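Local coordinates for ferritin (PDB 3E6S), which probably stores iron in a soluble, non-toxic form, oxidising ferrous iron with oxygen and depositing it as ferric hydroxide inside a 24-subunit shell, at residues 3-8 against 107-112; 24-29 against 79-84. All blocks are in the same frame, centred on the assembly; numbering follows the deposited sequence.

Contact 1: residues 3-8 against 107-112; sequences EELLDL and EAASTC. With FE (Fe (III) ion), chain L; FE (Fe (III) ion), chain J.
Leu5 and Leu8 of helix 3-32 meet Ala108, Ala109 and Cys112 at the end of helix 84-111, an antiparallel helix pair at one end of the ferritin four-helix bundle. The short axes run at 160° to each other and come within 9.3 Å, and the short alanine side chains let the leucine methyls come up against helix 84-111. Leu5 is the buried wedge. Its CG is turned anti to the backbone N (chi1 167°), and its two methyls divide the work: CD1 lies 4.0 Å from CB of Ala109, while CD2 reaches Cys112, where the helix ends. Asp114 and Leu105 also touch Leu5. From the next turn, Leu8 brings CD1 to 3.7 Å from CB of Ala108. The methyl of Ala108 also meets the carboxylate of Glu4, whose bent chain lays OE2 3.7 Å from Ala108 CB; here, at the exposed margin, the charged group itself skirts the methyl and can still meet water. Away from helix 84-111, Glu3 and Asp7 turn acidic groups to a surface where ferric ions bind. One turn apart, they share an ion there, and carboxylate oxygens, as hard anionic ligands, suit ferric iron. Asp7 also bridges two ions: its OD1 binds one at 2.4 Å, and its OD2 binds the other at 2.2 Å.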
ATOM      1  N   GLU A   3      59.237  -1.793 -22.418  1.00 43.08           N
ATOM      2  CA  GLU A   3      59.352  -3.069 -21.701  1.00 42.19           C
ATOM      3  C   GLU A   3      59.584  -2.724 -20.244  1.00 41.53           C
ATOM      4  O   GLU A   3      59.140  -3.435 -19.324  1.00 41.30           O
ATOM      5  CB  GLU A   3      60.485  -3.960 -22.289  1.00 43.29           C
ATOM      6  CG  GLU A   3      61.005  -5.070 -21.377  1.00 43.13           C
ATOM      7  CD  GLU A   3      60.023  -6.244 -21.198  1.00 46.31           C
ATOM      8  OE1 GLU A   3      59.498  -6.746 -22.231  1.00 49.93           O
ATOM      9  OE2 GLU A   3      59.797  -6.685 -20.029  1.00 41.64           O
ATOM     10  N   GLU A   4      60.252  -1.590 -20.072  1.00 39.79           N
ATOM     11  CA  GLU A   4      60.494  -0.962 -18.816  1.00 39.15           C
ATOM     12  C   GLU A   4      59.231  -0.508 -18.095  1.00 37.65           C
ATOM     13  O   GLU A   4      59.101  -0.755 -16.888  1.00 37.01           O
ATOM     14  CB  GLU A   4      61.371   0.259 -19.075  1.00 40.35           C
ATOM     15  CG  GLU A   4      61.713   1.105 -17.852  1.00 44.40           C
ATOM     16  CD  GLU A   4      60.994   2.475 -17.808  1.00 47.01           C
ATOM     17  OE1 GLU A   4      60.558   3.023 -18.869  1.00 45.23           O
ATOM     18  OE2 GLU A   4      60.915   3.034 -16.681  1.00 48.25           O
ATOM     19  N   LEU A   5      58.366   0.233 -18.804  1.00 34.41           N
ATOM     20  CA  LEU A   5      57.042   0.583 -18.308  1.00 31.17           C
ATOM     21  C   LEU A   5      56.307  -0.662 -17.806  1.00 29.45           C
ATOM     22  O   LEU A   5      55.682  -0.624 -16.721  1.00 27.77           O
ATOM     23  CB  LEU A   5      56.224   1.301 -19.375  1.00 29.95           C
ATOM     24  CG  LEU A   5      54.723   1.446 -19.103  1.00 31.03           C
ATOM     25  CD1 LEU A   5      54.499   2.339 -17.879  1.00 31.10           C
ATOM     26  CD2 LEU A   5      54.089   2.032 -20.275  1.00 28.10           C
ATOM     27  N   LEU A   6      56.394  -1.760 -18.566  1.00 27.38           N
ATOM     28  CA  LEU A   6      55.820  -3.029 -18.152  1.00 27.59           C
ATOM     29  C   LEU A   6      56.403  -3.501 -16.823  1.00 26.90           C
ATOM     30  O   LEU A   6      55.684  -3.976 -15.959  1.00 25.91           O
ATOM     31  CB  LEU A   6      56.109  -4.128 -19.180  1.00 29.21           C
ATOM     32  CG  LEU A   6      55.823  -3.954 -20.676  1.00 32.13           C
ATOM     33  CD1 LEU A   6      56.309  -5.241 -21.411  1.00 34.99           C
ATOM     34  CD2 LEU A   6      54.365  -3.703 -20.941  1.00 32.23           C
ATOM     35  N   ASP A   7      57.725  -3.412 -16.678  1.00 26.32           N
ATOM     36  CA  ASP A   7      58.345  -3.742 -15.384  1.00 25.32           C
ATOM     37  C   ASP A   7      57.890  -2.851 -14.251  1.00 23.80           C
ATOM     38  O   ASP A   7      57.648  -3.347 -13.155  1.00 23.79           O
ATOM     39  CB  ASP A   7      59.863  -3.676 -15.478  1.00 25.44           C
ATOM     40  CG  ASP A   7      60.391  -4.730 -16.381  1.00 26.75           C
ATOM     41  OD1 ASP A   7      59.785  -5.807 -16.458  1.00 27.65           O
ATOM     42  OD2 ASP A   7      61.355  -4.462 -17.074  1.00 25.83           O
ATOM     43  N   LEU A   8      57.831  -1.552 -14.483  1.00 22.85           N
ATOM     44  CA  LEU A   8      57.338  -0.651 -13.429  1.00 23.06           C
ATOM     45  C   LEU A   8      55.853  -0.941 -13.075  1.00 21.93           C
ATOM     46  O   LEU A   8      55.435  -0.777 -11.919  1.00 23.13           O
ATOM     47  CB  LEU A   8      57.501   0.820 -13.789  1.00 23.37           C
ATOM     48  CG  LEU A   8      58.928   1.403 -13.696  1.00 25.71           C
ATOM     49  CD1 LEU A   8      58.901   2.842 -14.114  1.00 28.15           C
ATOM     50  CD2 LEU A   8      59.553   1.285 -12.262  1.00 24.70           C
ATOM     51  N   GLU A 107      55.163   8.740 -15.178  1.00 21.55           N
ATOM     52  CA  GLU A 107      56.243   9.356 -15.978  1.00 23.39           C
ATOM     53  C   GLU A 107      56.782   8.399 -17.078  1.00 23.16           C
ATOM     54  O   GLU A 107      57.051   8.813 -18.219  1.00 24.26           O
ATOM     55  CB  GLU A 107      57.368   9.877 -15.071  1.00 24.36           C
ATOM     56  CG  GLU A 107      58.440  10.772 -15.824  1.00 26.81           C
ATOM     57  CD  GLU A 107      57.855  11.701 -16.939  1.00 36.32           C
ATOM     58  OE1 GLU A 107      56.857  12.438 -16.721  1.00 40.09           O
ATOM     59  OE2 GLU A 107      58.425  11.703 -18.059  1.00 41.37           O
ATOM     60  N   ALA A 108      56.937   7.127 -16.734  1.00 22.38           N
ATOM     61  CA  ALA A 108      57.379   6.104 -17.697  1.00 21.43           C
ATOM     62  C   ALA A 108      56.358   5.936 -18.811  1.00 21.29           C
ATOM     63  O   ALA A 108      56.696   5.900 -20.039  1.00 19.96           O
ATOM     64  CB  ALA A 108      57.635   4.778 -16.959  1.00 22.31           C
ATOM     65  N   ALA A 109      55.086   5.920 -18.404  1.00 19.46           N
ATOM     66  CA  ALA A 109      53.976   5.892 -19.346  1.00 20.47           C
ATOM     67  C   ALA A 109      53.995   7.118 -20.268  1.00 20.83           C
ATOM     68  O   ALA A 109      53.809   6.986 -21.486  1.00 21.51           O
ATOM     69  CB  ALA A 109      52.597   5.826 -18.580  1.00 20.36           C
ATOM     70  N   SER A 110      54.240   8.288 -19.699  1.00 21.32           N
ATOM     71  CA  SER A 110      54.282   9.540 -20.495  1.00 22.77           C
ATOM     72  C   SER A 110      55.383   9.424 -21.559  1.00 23.93           C
ATOM     73  O   SER A 110      55.185   9.767 -22.726  1.00 23.96           O
ATOM     74  CB  SER A 110      54.564  10.733 -19.579  1.00 23.28           C
ATOM     75  OG  SER A 110      54.508  11.990 -20.281  1.00 24.80           O
ATOM     76  N   THR A 111      56.544   8.944 -21.131  1.00 24.95           N
ATOM     77  CA  THR A 111      57.723   8.857 -21.990  1.00 26.25           C
ATOM     78  C   THR A 111      57.456   7.967 -23.189  1.00 26.75           C
ATOM     79  O   THR A 111      57.946   8.223 -24.294  1.00 26.94           O
ATOM     80  CB  THR A 111      58.940   8.385 -21.177  1.00 26.00           C
ATOM     81  OG1 THR A 111      59.223   9.382 -20.193  1.00 28.89           O
ATOM     82  CG2 THR A 111      60.172   8.251 -22.062  1.00 30.60           C
ATOM     83  N   CYS A 112      56.677   6.913 -23.008  1.00 26.71           N
ATOM     84  CA  CYS A 112      56.412   6.081 -24.149  1.00 27.70           C
ATOM     85  C   CYS A 112      55.037   6.250 -24.765  1.00 26.10           C
ATOM     86  O   CYS A 112      54.623   5.398 -25.534  1.00 26.26           O
ATOM     87  CB  CYS A 112      56.715   4.638 -23.854  1.00 28.71           C
ATOM     88  SG  CYS A 112      55.605   3.959 -22.687  1.00 34.46           S
TER
HETATM   89 FE    FE L 205      62.419  -6.017 -18.242  0.50 24.18          FE
HETATM   90 FE    FE J 203      59.839  -7.752 -17.783  1.00 47.12          FE
HETATM   91  O   HOH W   1      57.529  -8.050 -18.123  1.00 37.67           O
HETATM   92  O   HOH W   2      60.782  -7.478 -16.076  1.00 20.00           O
HETATM   93  O   HOH W   3      63.603  -4.762 -18.197  1.00 24.59           O

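Contact 2: residues 24-29 against 79-84; sequences LSASIW and AEWSSP
Trp29 and Trp81 set their indoles almost at right angles, the planes 87° apart, in an offset edge-to-face pair. It fastens to helix 3-32 the end of the long connection between helices 36-62 and 84-111, which in ferritins runs the length of the four-helix bundle. The six-membered ring of Trp81 turns its edge toward the face of the five-membered ring of Trp29, with 5.7 Å between centroids. Trp81 adds a CH-pi contact, for its CB stands over that same five-membered ring, 4.0 Å from the centroid. In return, CB of Trp29 lies near the plane of the Trp81 ring, 3.7 Å from CE3. With CG anti to the backbone N (chi1 -170°), Trp29 reaches out from its helix to the loop, where its NE1 gives a weak, bent hydrogen bond to O of Trp81 (3.2 Å, 127° at the hydrogen). Its benzo end continues along the loop, CH2 lying 4.0 Å from CD of Pro84; a broad indole suits a place that must cover irregular backbone. With an alanine at Trp29, the edge of Trp81 would probably lose its aromatic mate and a gap would probably open beside the loop. The outer rim of Trp81 rests on helix 3-32, its CH2 4.0 Å from CB of Ala26, whose small size lets the indole come close. Ser83 is the N-cap of helix 84-111. From that helix Ser90 OG hydrogen-bonds to NE1 of Trp81 and Val87 touches both tryptophans, while Met42 of helix 36-62 packs on Ala26.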
ATOM      1  N   LEU A  24      48.465  -4.544   7.499  1.00 17.80           N
ATOM      2  CA  LEU A  24      48.088  -5.674   8.393  1.00 18.35           C
ATOM      3  C   LEU A  24      48.968  -5.718   9.667  1.00 18.29           C
ATOM      4  O   LEU A  24      48.457  -5.905  10.761  1.00 17.64           O
ATOM      5  CB  LEU A  24      48.142  -7.011   7.679  1.00 18.86           C
ATOM      6  CG  LEU A  24      47.711  -8.225   8.577  1.00 18.99           C
ATOM      7  CD1 LEU A  24      46.251  -8.097   9.064  1.00 19.17           C
ATOM      8  CD2 LEU A  24      47.886  -9.548   7.783  1.00 20.39           C
ATOM      9  N   SER A  25      50.279  -5.517   9.509  0.50 17.85           N
ATOM     10  CA  SER A  25      51.217  -5.493  10.652  0.50 18.10           C
ATOM     11  C   SER A  25      50.914  -4.336  11.620  0.50 18.80           C
ATOM     12  O   SER A  25      51.080  -4.470  12.847  0.50 18.07           O
ATOM     13  CB  SER A  25      52.675  -5.441  10.159  0.50 18.52           C
ATOM     14  OG  SER A  25      53.068  -4.136   9.745  0.50 18.92           O
ATOM     15  N   ALA A  26      50.448  -3.211  11.064  1.00 18.72           N
ATOM     16  CA  ALA A  26      49.989  -2.070  11.889  1.00 18.77           C
ATOM     17  C   ALA A  26      48.714  -2.446  12.663  1.00 18.95           C
ATOM     18  O   ALA A  26      48.570  -2.101  13.820  1.00 18.66           O
ATOM     19  CB  ALA A  26      49.761  -0.801  11.029  1.00 17.37           C
ATOM     20  N   SER A  27      47.797  -3.146  12.002  0.50 19.53           N
ATOM     21  CA  SER A  27      46.539  -3.570  12.623  0.50 19.17           C
ATOM     22  C   SER A  27      46.820  -4.482  13.818  0.50 19.44           C
ATOM     23  O   SER A  27      46.190  -4.362  14.888  0.50 19.86           O
ATOM     24  CB  SER A  27      45.653  -4.275  11.573  0.50 19.52           C
ATOM     25  OG  SER A  27      44.333  -4.491  12.044  0.50 18.77           O
ATOM     26  N   ILE A  28      47.779  -5.382  13.637  1.00 18.90           N
ATOM     27  CA  ILE A  28      48.201  -6.318  14.670  1.00 19.72           C
ATOM     28  C   ILE A  28      48.819  -5.579  15.851  1.00 19.82           C
ATOM     29  O   ILE A  28      48.447  -5.825  17.011  1.00 18.42           O
ATOM     30  CB  ILE A  28      49.203  -7.376  14.104  1.00 20.31           C
ATOM     31  CG1 ILE A  28      48.488  -8.311  13.114  1.00 20.49           C
ATOM     32  CG2 ILE A  28      49.851  -8.146  15.240  1.00 21.42           C
ATOM     33  CD1 ILE A  28      49.424  -9.178  12.140  1.00 20.83           C
ATOM     34  N   TRP A  29      49.774  -4.686  15.581  1.00 19.78           N
ATOM     35  CA  TRP A  29      50.391  -3.916  16.678  1.00 20.17           C
ATOM     36  C   TRP A  29      49.292  -3.169  17.468  1.00 20.39           C
ATOM     37  O   TRP A  29      49.245  -3.231  18.707  1.00 19.91           O
ATOM     38  CB  TRP A  29      51.434  -2.919  16.137  1.00 20.06           C
ATOM     39  CG  TRP A  29      52.243  -2.285  17.273  1.00 21.88           C
ATOM     40  CD1 TRP A  29      53.464  -2.704  17.760  1.00 23.31           C
ATOM     41  CD2 TRP A  29      51.853  -1.164  18.079  1.00 21.06           C
ATOM     42  NE1 TRP A  29      53.862  -1.886  18.818  1.00 23.38           N
ATOM     43  CE2 TRP A  29      52.877  -0.956  19.045  1.00 23.46           C
ATOM     44  CE3 TRP A  29      50.726  -0.336  18.099  1.00 19.93           C
ATOM     45  CZ2 TRP A  29      52.826   0.089  19.974  1.00 24.28           C
ATOM     46  CZ3 TRP A  29      50.663   0.695  19.046  1.00 22.25           C
ATOM     47  CH2 TRP A  29      51.704   0.877  19.982  1.00 22.87           C
ATOM     48  N   ALA A  79      58.811  -4.064  14.154  1.00 41.88           N
ATOM     49  CA  ALA A  79      59.824  -4.405  15.172  1.00 42.52           C
ATOM     50  C   ALA A  79      60.180  -3.200  16.022  1.00 42.68           C
ATOM     51  O   ALA A  79      60.594  -3.332  17.188  1.00 43.78           O
ATOM     52  CB  ALA A  79      61.096  -4.959  14.507  1.00 42.73           C
ATOM     53  N   GLU A  80      60.044  -2.023  15.429  1.00 41.82           N
ATOM     54  CA  GLU A  80      60.533  -0.803  16.042  1.00 40.70           C
ATOM     55  C   GLU A  80      59.431   0.090  16.672  1.00 38.21           C
ATOM     56  O   GLU A  80      59.760   1.045  17.359  1.00 39.52           O
ATOM     57  CB  GLU A  80      61.351  -0.031  14.996  1.00 42.36           C
ATOM     58  CG  GLU A  80      62.248   1.104  15.522  1.00 47.73           C
ATOM     59  CD  GLU A  80      63.690   0.669  15.836  1.00 55.43           C
ATOM     60  OE1 GLU A  80      64.245  -0.176  15.075  1.00 57.97           O
ATOM     61  OE2 GLU A  80      64.269   1.198  16.831  1.00 56.50           O
ATOM     62  N   TRP A  81      58.147  -0.207  16.446  1.00 33.34           N
ATOM     63  CA  TRP A  81      57.051   0.608  16.962  1.00 29.19           C
ATOM     64  C   TRP A  81      56.882   0.487  18.464  1.00 29.06           C
ATOM     65  O   TRP A  81      56.777  -0.614  18.999  1.00 28.10           O
ATOM     66  CB  TRP A  81      55.706   0.226  16.303  1.00 26.04           C
ATOM     67  CG  TRP A  81      55.654   0.465  14.817  1.00 24.15           C
ATOM     68  CD1 TRP A  81      56.313   1.438  14.099  1.00 20.85           C
ATOM     69  CD2 TRP A  81      54.885  -0.286  13.873  1.00 21.82           C
ATOM     70  NE1 TRP A  81      55.973   1.336  12.750  1.00 21.34           N
ATOM     71  CE2 TRP A  81      55.109   0.281  12.596  1.00 22.30           C
ATOM     72  CE3 TRP A  81      54.003  -1.366  13.994  1.00 22.56           C
ATOM     73  CZ2 TRP A  81      54.528  -0.228  11.439  1.00 23.04           C
ATOM     74  CZ3 TRP A  81      53.424  -1.885  12.839  1.00 21.08           C
ATOM     75  CH2 TRP A  81      53.687  -1.309  11.572  1.00 21.26           C
ATOM     76  N   SER A  82      56.805   1.619  19.153  1.00 29.97           N
ATOM     77  CA  SER A  82      56.489   1.529  20.582  1.00 31.52           C
ATOM     78  C   SER A  82      55.321   2.409  21.010  1.00 31.28           C
ATOM     79  O   SER A  82      54.899   2.359  22.174  1.00 32.18           O
ATOM     80  CB  SER A  82      57.741   1.750  21.437  1.00 32.22           C
ATOM     81  OG  SER A  82      58.298   3.014  21.144  1.00 37.85           O
ATOM     82  N   SER A  83      54.757   3.159  20.064  1.00 29.26           N
ATOM     83  CA  SER A  83      53.615   4.029  20.348  1.00 28.53           C
ATOM     84  C   SER A  83      52.783   4.167  19.058  1.00 26.61           C
ATOM     85  O   SER A  83      53.326   3.946  17.953  1.00 26.22           O
ATOM     86  CB  SER A  83      54.072   5.400  20.835  1.00 29.05           C
ATOM     87  OG  SER A  83      54.705   6.122  19.801  1.00 33.12           O
ATOM     88  N   PRO A  84      51.490   4.521  19.179  1.00 25.30           N
ATOM     89  CA  PRO A  84      50.684   4.782  17.979  1.00 23.62           C
ATOM     90  C   PRO A  84      51.322   5.817  17.094  1.00 23.51           C
ATOM     91  O   PRO A  84      51.165   5.714  15.890  1.00 22.00           O
ATOM     92  CB  PRO A  84      49.382   5.370  18.546  1.00 24.01           C
ATOM     93  CG  PRO A  84      49.301   4.722  19.925  1.00 23.71           C
ATOM     94  CD  PRO A  84      50.698   4.719  20.418  1.00 25.06           C
TER

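How the contacts relate
Both contacts use helix 3-32 and the course of helix 84-111, but near opposite ends of each: contact 1 joins the start of the first to the end of the second, contact 2 the later part of the first to the loop leading into the second. Contact 1, its centre about 22 Å from that of the chain, is edged by exposed acids; contact 2 lies nearer, about 15 Å, with four of seven touching residues buried. Contact 1 is helix on helix, small aliphatic packing backed by an iron-binding surface; contact 2 is helix on loop, aromatic, with one weak indole N-H bond across it and the other indole N-H held by helix 84-111. Other subunits approach both.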